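Local coordinates for protein post-proline cleaving enzyme (Rickettsia typhi, PDB 4HVT) that probably cleaves peptides after proline residues as a serine-type oligopeptidase, with a beta-propeller joined to an alpha/beta-hydrolase domain, at residues A[157-162]-A[166-171]; A[219-222]-A[226-229]; A[136-141]-A[249-254]. One frame throughout, in Å; residues are numbered along the deposited sequence.

Contact 1: A[157-162]-A[166-171]. With EDO (1,2-ethanediol), chain B.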
loop_
_atom_site.group_PDB
_atom_site.type_symbol
_atom_site.label_atom_id
_atom_site.label_comp_id
_atom_site.label_asym_id
_atom_site.label_seq_id
_atom_site.Cartn_x
_atom_site.Cartn_y
_atom_site.Cartn_z
ATOM N N PHE A 157 -17.558 2.597 4.863
ATOM C CA PHE A 157 -18.617 3.594 5.065
ATOM C C PHE A 157 -17.965 4.762 5.804
ATOM O O PHE A 157 -16.735 4.856 5.849
ATOM C CB PHE A 157 -19.808 3.000 5.836
ATOM C CG PHE A 157 -19.450 2.395 7.121
ATOM C CD1 PHE A 157 -18.870 1.138 7.181
ATOM C CD2 PHE A 157 -19.658 3.090 8.316
ATOM C CE1 PHE A 157 -18.518 0.582 8.383
ATOM C CE2 PHE A 157 -19.330 2.513 9.526
ATOM C CZ PHE A 157 -18.751 1.271 9.547
ATOM N N PHE A 158 -18.763 5.700 6.287
ATOM C CA PHE A 158 -18.208 6.835 7.017
ATOM C C PHE A 158 -19.276 7.359 7.922
ATOM O O PHE A 158 -20.442 7.047 7.755
ATOM C CB PHE A 158 -17.749 7.948 6.082
ATOM C CG PHE A 158 -18.803 8.336 5.068
ATOM C CD1 PHE A 158 -19.715 9.345 5.365
ATOM C CD2 PHE A 158 -18.798 7.756 3.850
ATOM C CE1 PHE A 158 -20.701 9.677 4.437
ATOM C CE2 PHE A 158 -19.777 8.080 2.917
ATOM C CZ PHE A 158 -20.705 9.074 3.212
ATOM N N ARG A 159 -18.877 8.184 8.892
ATOM C CA ARG A 159 -19.807 8.874 9.741
ATOM C C ARG A 159 -19.278 10.267 10.002
ATOM O O ARG A 159 -18.068 10.453 10.258
ATOM C CB ARG A 159 -19.959 8.186 11.091
ATOM C CG ARG A 159 -20.542 6.815 11.038
ATOM C CD ARG A 159 -20.597 6.259 12.449
ATOM N NE ARG A 159 -21.529 6.978 13.301
ATOM C CZ ARG A 159 -21.747 6.673 14.580
ATOM N NH1 ARG A 159 -21.051 5.701 15.169
ATOM N NH2 ARG A 159 -22.622 7.359 15.282
ATOM N N GLU A 160 -20.154 11.251 9.965
ATOM C CA GLU A 160 -19.758 12.640 10.254
ATOM C C GLU A 160 -19.568 12.880 11.749
ATOM O O GLU A 160 -20.321 12.368 12.561
ATOM C CB GLU A 160 -20.848 13.579 9.740
ATOM C CG GLU A 160 -20.417 15.039 9.679
ATOM C CD GLU A 160 -21.525 15.975 9.275
ATOM O OE1 GLU A 160 -22.665 15.528 8.994
ATOM O OE2 GLU A 160 -21.252 17.183 9.214
ATOM N N TRP A 161 -18.557 13.651 12.104
ATOM C CA TRP A 161 -18.103 13.765 13.472
ATOM C C TRP A 161 -17.719 15.216 13.749
ATOM O O TRP A 161 -17.259 15.912 12.864
ATOM C CB TRP A 161 -16.914 12.809 13.681
ATOM C CG TRP A 161 -16.343 12.795 15.083
ATOM C CD1 TRP A 161 -16.664 11.924 16.082
ATOM C CD2 TRP A 161 -15.250 13.577 15.566
ATOM N NE1 TRP A 161 -15.887 12.174 17.193
ATOM C CE2 TRP A 161 -14.996 13.163 16.895
ATOM C CE3 TRP A 161 -14.479 14.585 15.015
ATOM C CZ2 TRP A 161 -13.994 13.745 17.693
ATOM C CZ3 TRP A 161 -13.485 15.197 15.811
ATOM C CH2 TRP A 161 -13.245 14.743 17.123
ATOM N N ASP A 162 -17.982 15.683 14.963
ATOM C CA ASP A 162 -17.749 17.081 15.307
ATOM C C ASP A 162 -16.708 17.276 16.455
ATOM O O ASP A 162 -16.853 16.741 17.546
ATOM C CB ASP A 162 -19.031 17.760 15.679
ATOM C CG ASP A 162 -18.858 19.274 15.817
ATOM O OD1 ASP A 162 -18.439 19.698 16.912
ATOM O OD2 ASP A 162 -19.136 20.047 14.844
ATOM N N LYS A 166 -16.758 16.510 20.272
ATOM C CA LYS A 166 -15.988 15.238 20.361
ATOM C C LYS A 166 -16.904 14.022 20.251
ATOM O O LYS A 166 -16.815 13.051 21.011
ATOM C CB LYS A 166 -15.126 15.195 21.627
ATOM C CG LYS A 166 -13.818 15.952 21.441
ATOM C CD LYS A 166 -13.213 16.376 22.770
ATOM C CE LYS A 166 -12.615 15.220 23.538
ATOM N NZ LYS A 166 -11.786 15.759 24.681
ATOM N N ASP A 167 -17.813 14.089 19.281
ATOM C CA ASP A 167 -18.785 13.018 19.070
ATOM C C ASP A 167 -19.327 13.063 17.659
ATOM O O ASP A 167 -19.213 14.091 16.972
ATOM C CB ASP A 167 -19.967 13.168 20.062
ATOM C CG ASP A 167 -20.730 11.876 20.284
ATOM O OD1 ASP A 167 -20.323 10.802 19.839
ATOM O OD2 ASP A 167 -21.779 11.931 20.957
ATOM N N PHE A 168 -19.931 11.937 17.258
ATOM C CA PHE A 168 -20.613 11.846 15.980
ATOM C C PHE A 168 -21.805 12.820 15.926
ATOM O O PHE A 168 -22.462 13.137 16.934
ATOM C CB PHE A 168 -20.999 10.382 15.655
ATOM C CG PHE A 168 -19.796 9.514 15.492
ATOM C CD1 PHE A 168 -19.041 9.593 14.346
ATOM C CD2 PHE A 168 -19.315 8.741 16.548
ATOM C CE1 PHE A 168 -17.897 8.832 14.173
ATOM C CE2 PHE A 168 -18.134 8.010 16.399
ATOM C CZ PHE A 168 -17.433 8.067 15.196
ATOM N N VAL A 169 -22.057 13.335 14.735
ATOM C CA VAL A 169 -23.122 14.276 14.524
ATOM C C VAL A 169 -24.439 13.494 14.408
ATOM O O VAL A 169 -24.591 12.687 13.482
ATOM C CB VAL A 169 -22.875 15.079 13.235
ATOM C CG1 VAL A 169 -24.088 15.960 12.926
ATOM C CG2 VAL A 169 -21.591 15.901 13.291
ATOM N N LYS A 170 -25.357 13.722 15.345
ATOM C CA LYS A 170 -26.723 13.128 15.264
ATOM C C LYS A 170 -27.380 13.457 13.919
ATOM O O LYS A 170 -27.522 14.625 13.599
ATOM C CB LYS A 170 -27.599 13.693 16.406
ATOM N N ASN A 171 -27.730 12.430 13.144
ATOM C CA ASN A 171 -28.353 12.576 11.798
ATOM C C ASN A 171 -27.432 13.254 10.763
ATOM O O ASN A 171 -27.910 13.797 9.757
ATOM C CB ASN A 171 -29.719 13.307 11.851
ATOM C CG ASN A 171 -30.656 12.692 12.856
ATOM O OD1 ASN A 171 -30.829 11.480 12.873
ATOM N ND2 ASN A 171 -31.190 13.500 13.751
HETATM C C1 EDO B . -27.037 14.284 6.434
HETATM O O1 EDO B . -27.847 15.341 6.992
HETATM C C2 EDO B . -27.599 13.927 5.056
HETATM O O2 EDO B . -28.874 13.312 5.295
HETATM O O HOH W 1 -22.894 11.260 11.809
HETATM O O HOH W 2 -15.795 10.599 19.736
#

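Contact 2: A[219-222]-A[226-229]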
loop_
_atom_site.group_PDB
_atom_site.type_symbol
_atom_site.label_atom_id
_atom_site.label_comp_id
_atom_site.label_asym_id
_atom_site.label_seq_id
_atom_site.Cartn_x
_atom_site.Cartn_y
_atom_site.Cartn_z
ATOM N N TYR A 219 -22.421 10.158 -6.528
ATOM C CA TYR A 219 -23.612 10.863 -6.047
ATOM C C TYR A 219 -23.211 12.120 -5.272
ATOM O O TYR A 219 -22.170 12.165 -4.558
ATOM C CB TYR A 219 -24.421 9.984 -5.116
ATOM C CG TYR A 219 -25.258 8.893 -5.781
ATOM C CD1 TYR A 219 -24.697 7.657 -6.222
ATOM C CD2 TYR A 219 -26.602 9.070 -5.972
ATOM C CE1 TYR A 219 -25.471 6.692 -6.803
ATOM C CE2 TYR A 219 -27.404 8.071 -6.581
ATOM C CZ TYR A 219 -26.860 6.905 -6.990
ATOM O OH TYR A 219 -27.717 5.957 -7.575
ATOM N N ILE A 220 -24.055 13.143 -5.408
ATOM C CA ILE A 220 -23.952 14.354 -4.585
ATOM C C ILE A 220 -25.126 14.339 -3.592
ATOM O O ILE A 220 -26.274 14.015 -3.947
ATOM C CB ILE A 220 -23.892 15.633 -5.476
ATOM C CG1 ILE A 220 -23.614 16.883 -4.681
ATOM C CG2 ILE A 220 -25.152 15.785 -6.283
ATOM C CD1 ILE A 220 -23.210 18.093 -5.557
ATOM N N TRP A 221 -24.855 14.724 -2.344
ATOM C CA TRP A 221 -25.809 14.536 -1.254
ATOM C C TRP A 221 -25.802 15.751 -0.349
ATOM O O TRP A 221 -24.717 16.192 0.130
ATOM C CB TRP A 221 -25.466 13.264 -0.485
ATOM C CG TRP A 221 -26.520 12.779 0.473
ATOM C CD1 TRP A 221 -27.866 13.035 0.438
ATOM C CD2 TRP A 221 -26.313 11.853 1.546
ATOM N NE1 TRP A 221 -28.483 12.411 1.480
ATOM C CE2 TRP A 221 -27.549 11.676 2.180
ATOM C CE3 TRP A 221 -25.196 11.197 2.049
ATOM C CZ2 TRP A 221 -27.722 10.809 3.270
ATOM C CZ3 TRP A 221 -25.354 10.383 3.184
ATOM C CH2 TRP A 221 -26.617 10.211 3.770
ATOM N N LYS A 222 -26.997 16.285 -0.110
ATOM C CA LYS A 222 -27.270 17.486 0.666
ATOM C C LYS A 222 -27.710 17.149 2.067
ATOM O O LYS A 222 -28.477 16.197 2.316
ATOM C CB LYS A 222 -28.385 18.327 -0.016
ATOM C CG LYS A 222 -28.058 18.849 -1.404
ATOM C CD LYS A 222 -29.325 19.394 -2.105
ATOM C CE LYS A 222 -29.953 20.578 -1.425
ATOM N NZ LYS A 222 -28.957 21.666 -1.495
ATOM N N SER A 226 -32.812 12.549 2.782
ATOM C CA SER A 226 -32.598 11.107 2.757
ATOM C C SER A 226 -31.633 10.749 1.637
ATOM O O SER A 226 -31.600 11.407 0.605
ATOM C CB SER A 226 -33.933 10.376 2.524
ATOM O OG SER A 226 -33.731 8.976 2.549
ATOM N N ILE A 227 -30.884 9.664 1.803
ATOM C CA ILE A 227 -29.909 9.221 0.809
ATOM C C ILE A 227 -30.602 8.784 -0.480
ATOM O O ILE A 227 -30.035 8.859 -1.566
ATOM C CB ILE A 227 -29.005 8.088 1.340
ATOM C CG1 ILE A 227 -27.702 8.027 0.571
ATOM C CG2 ILE A 227 -29.690 6.734 1.136
ATOM C CD1 ILE A 227 -26.673 7.173 1.259
ATOM N N GLU A 228 -31.857 8.402 -0.373
ATOM C CA GLU A 228 -32.699 8.160 -1.540
ATOM C C GLU A 228 -32.939 9.343 -2.414
ATOM O O GLU A 228 -33.343 9.159 -3.585
ATOM C CB GLU A 228 -34.074 7.600 -1.112
ATOM C CG GLU A 228 -33.927 6.197 -0.556
ATOM C CD GLU A 228 -33.598 6.121 0.936
ATOM O OE1 GLU A 228 -33.415 7.220 1.528
ATOM O OE2 GLU A 228 -33.643 4.981 1.519
ATOM N N LYS A 229 -32.725 10.531 -1.881
ATOM C CA LYS A 229 -32.839 11.755 -2.638
ATOM C C LYS A 229 -31.540 12.225 -3.288
ATOM O O LYS A 229 -31.524 13.202 -4.070
ATOM C CB LYS A 229 -33.442 12.825 -1.743
ATOM C CG LYS A 229 -34.893 12.510 -1.372
ATOM C CD LYS A 229 -35.569 13.735 -0.743
ATOM C CE LYS A 229 -37.061 13.529 -0.623
ATOM N NZ LYS A 229 -37.615 14.250 0.559
#

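Contact 3: A[136-141]-A[249-254]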
loop_
_atom_site.group_PDB
_atom_site.type_symbol
_atom_site.label_atom_id
_atom_site.label_comp_id
_atom_site.label_asym_id
_atom_site.label_seq_id
_atom_site.Cartn_x
_atom_site.Cartn_y
_atom_site.Cartn_z
ATOM N N ASN A 136 -11.504 16.492 6.532
ATOM C CA ASN A 136 -11.929 17.669 7.251
ATOM C C ASN A 136 -12.630 18.685 6.333
ATOM O O ASN A 136 -12.262 18.858 5.173
ATOM C CB ASN A 136 -10.670 18.311 7.909
ATOM C CG ASN A 136 -10.992 19.362 8.934
ATOM O OD1 ASN A 136 -10.262 20.346 9.029
ATOM N ND2 ASN A 136 -12.039 19.183 9.729
ATOM N N CYS A 137 -13.678 19.323 6.841
ATOM C CA CYS A 137 -14.467 20.277 6.065
ATOM C C CYS A 137 -13.777 21.648 6.074
ATOM O O CYS A 137 -13.548 22.200 7.131
ATOM C CB CYS A 137 -15.854 20.424 6.681
ATOM S SG CYS A 137 -16.904 21.568 5.773
ATOM N N PHE A 138 -13.554 22.242 4.918
ATOM C CA PHE A 138 -12.834 23.525 4.890
ATOM C C PHE A 138 -13.711 24.662 5.402
ATOM O O PHE A 138 -13.214 25.563 6.058
ATOM C CB PHE A 138 -12.310 23.822 3.470
ATOM C CG PHE A 138 -11.589 25.148 3.354
ATOM C CD1 PHE A 138 -10.322 25.284 3.823
ATOM C CD2 PHE A 138 -12.230 26.254 2.760
ATOM C CE1 PHE A 138 -9.663 26.491 3.728
ATOM C CE2 PHE A 138 -11.562 27.471 2.666
ATOM C CZ PHE A 138 -10.283 27.566 3.130
ATOM N N GLN A 139 -14.992 24.603 5.101
ATOM C CA GLN A 139 -15.932 25.673 5.418
ATOM C C GLN A 139 -16.291 25.645 6.923
ATOM O O GLN A 139 -16.560 26.675 7.519
ATOM C CB GLN A 139 -17.177 25.547 4.557
ATOM C CG GLN A 139 -16.959 25.705 3.036
ATOM C CD GLN A 139 -16.232 24.561 2.286
ATOM O OE1 GLN A 139 -15.552 24.877 1.307
ATOM N NE2 GLN A 139 -16.399 23.249 2.669
ATOM N N ASN A 140 -16.226 24.480 7.541
ATOM C CA ASN A 140 -16.368 24.319 8.967
ATOM C C ASN A 140 -15.411 23.253 9.469
ATOM O O ASN A 140 -15.765 22.076 9.536
ATOM C CB ASN A 140 -17.785 23.945 9.370
ATOM C CG ASN A 140 -17.921 23.815 10.886
ATOM O OD1 ASN A 140 -16.935 23.941 11.618
ATOM N ND2 ASN A 140 -19.094 23.437 11.334
ATOM N N PRO A 141 -14.195 23.663 9.877
ATOM C CA PRO A 141 -13.148 22.673 10.182
ATOM C C PRO A 141 -13.363 21.884 11.438
ATOM O O PRO A 141 -12.552 21.016 11.717
ATOM C CB PRO A 141 -11.865 23.521 10.282
ATOM C CG PRO A 141 -12.347 24.894 10.525
ATOM C CD PRO A 141 -13.651 25.022 9.821
ATOM N N LEU A 249 -7.619 21.033 -6.482
ATOM C CA LEU A 249 -6.670 21.981 -5.825
ATOM C C LEU A 249 -6.817 21.924 -4.324
ATOM O O LEU A 249 -7.664 21.232 -3.792
ATOM C CB LEU A 249 -6.892 23.418 -6.273
ATOM C CG LEU A 249 -6.997 23.624 -7.787
ATOM C CD1 LEU A 249 -7.300 25.036 -8.161
ATOM C CD2 LEU A 249 -5.667 23.191 -8.437
ATOM N N SER A 250 -5.930 22.630 -3.605
ATOM C CA SER A 250 -6.132 22.842 -2.179
ATOM C C SER A 250 -7.471 23.574 -1.961
ATOM O O SER A 250 -7.759 24.450 -2.703
ATOM C CB SER A 250 -5.015 23.768 -1.663
ATOM O OG SER A 250 -5.288 24.168 -0.322
ATOM N N ASP A 251 -8.246 23.228 -0.933
ATOM C CA ASP A 251 -9.438 23.956 -0.546
ATOM C C ASP A 251 -9.112 25.451 -0.350
ATOM O O ASP A 251 -9.967 26.283 -0.474
ATOM C CB ASP A 251 -10.029 23.446 0.751
ATOM C CG ASP A 251 -10.843 22.172 0.591
ATOM O OD1 ASP A 251 -11.628 22.099 -0.365
ATOM O OD2 ASP A 251 -10.745 21.272 1.445
ATOM N N THR A 252 -7.858 25.778 0.017
ATOM C CA THR A 252 -7.553 27.190 0.239
ATOM C C THR A 252 -7.535 27.992 -1.057
ATOM O O THR A 252 -7.562 29.241 -1.016
ATOM C CB THR A 252 -6.187 27.446 0.932
ATOM O OG1 THR A 252 -5.139 26.927 0.103
ATOM C CG2 THR A 252 -6.125 26.785 2.287
ATOM N N ILE A 253 -7.461 27.308 -2.183
ATOM C CA ILE A 253 -7.501 27.915 -3.500
ATOM C C ILE A 253 -8.884 27.726 -4.122
ATOM O O ILE A 253 -9.436 28.683 -4.676
ATOM C CB ILE A 253 -6.418 27.272 -4.364
ATOM C CG1 ILE A 253 -5.062 27.259 -3.601
ATOM C CG2 ILE A 253 -6.313 27.959 -5.707
ATOM C CD1 ILE A 253 -4.428 28.613 -3.373
ATOM N N SER A 254 -9.383 26.486 -4.101
ATOM C CA SER A 254 -10.750 26.213 -4.551
ATOM C C SER A 254 -11.328 25.056 -3.774
ATOM O O SER A 254 -10.717 23.995 -3.687
ATOM C CB SER A 254 -10.820 25.847 -6.021
ATOM O OG SER A 254 -12.166 25.516 -6.428
HETATM O O HOH W 3 -12.993 20.309 2.536
#

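Contact 1: A[157-162]-A[166-171]
The antiparallel beta hairpin of strands 155-162 and 167-168, in one sheet of the beta-propeller, brings W161 and F168 together as a non-hydrogen-bonded pair. Beside them K166 and D167 both lie opposite D162, which makes a G1 beta bulge. The backbones are tied by D162 N to D167 O (2.8 Å) and V169 N to E160 O (2.9 Å); the return bond from D167 N to D162 O is weak. F168 is gripped on both faces. The R159 guanidinium stacks flat on one, planes 13° apart, with CZ 3.9 Å from the F168 ring centroid in a cation-pi contact; a bend at chi3 (67°) folds the arginine over the ring. From the opposite face the edge of the W161 indole points in, planes at 73°, and its CD1 comes within 3.8 Å of F168 CD1. Past this pair, V169 CG2 rests 3.9 Å from E160 CG. The E160 carboxylate is held by F173 N and by salt bridges to R143 and R223. One water joins E160 O to V169 O; another donates to K166 O and accepts from W161 NE1 at 3.0 Å.

Contact 2: A[219-222]-A[226-229]
W221 and I227 pack together where strand 217-222 of a four-stranded antiparallel propeller sheet runs into the connection to edge strand 231-235, a connection that contains a 3-10 turn at 227-229. The tight part is one isoleucine laid on one indole. I227 CG1 sits over the six-membered ring of W221, 3.9 Å from its centroid and 9° off the ring normal, a CH-pi contact. I227 CB, where the chain forks, is 3.6 Å from W221 CZ2, and CD1 of I227 at the end of the ethyl branch reaches W221 CH2 at 3.9 Å. With CG1 of I227 anti to its own N (chi1 -157°), the ethyl branch runs over the benzene part of the indole. At the pyrrole end the backbone takes over, as I227 CA lies 3.6 Å from W221 NE1. That indole N-H is bonded to E225 O in the connection, and F173 meets the W221 ring edge-to-face, so the E225 carbonyl and F173, both outside the two segments, help fix the indole.

The other side is looser and more polar. S226 points its CB away from the strand and was modelled in two conformations; K222 and K229 are exposed, their chain ends leading away from the contact. E228 turns its carboxylate to N178 N. No clear hydrogen bond crosses between 219-222 and 226-229, so apolar packing on the indole carries the contact. The turn is closed from within, by K229 N donating to S226 O at 2.9 Å.

Contact 3: A[136-141]-A[249-254]
F138, D251 and T252 bring together two hairpin loops of the beta-propeller: loop 136-141, which joins strands 129-136 and 143-150, and loop 249-254, which joins strands 242-247 and 257-263. F138 loses most surface here. Its CG stands anti to the backbone N (chi1 178°), which carries the ring out across the opposing loop, with F138 CG 3.5 Å from D251 CB. The D251 side chain runs antiparallel alongside that of F138, its OD2 3.6 Å from F138 CB, while the peptide beyond it lies over the ring: D251 O is 3.7 Å from F138 CE2. T252 finishes the patch with its methyl, CG2 to F138 CE1 3.8 Å; its hydroxyl OG1 shares a 2.8 Å hydrogen bond with S250 OG. E406 also touches F138 and T252, so a third loop meets the pair. No direct hydrogen bond joins the two segments. Instead a water donates to D251 OD2 (2.7 Å) and N136 O and accepts from F138 N, while D251 OD1 is engaged by K247. With the ring held by van der Waals packing on D251 CB, the peptide and the T252 methyl, the loops probably depend on shape and a solvent bridge.

All three contacts lie in the beta-propeller domain, on the same side of the chain's centre. Along the chain, contacts 1 and 2 follow one another between the two halves of contact 3. Contact 1 belongs to the sheet that begins with strand 129-136 and includes 155-162, contact 2 to the next, which holds strand 217-222; their centres are about 17 Å apart, and one ethanediol bonds to N171 and E225, near W221. Contact 3 is about 19 Å from contact 1 and 21 Å from contact 2, centre to centre. Its loops each join the first two strands of their sheets, consistent with inner-strand loops meeting at one end of the propeller, whereas contacts 1 and 2 each stay within one sheet.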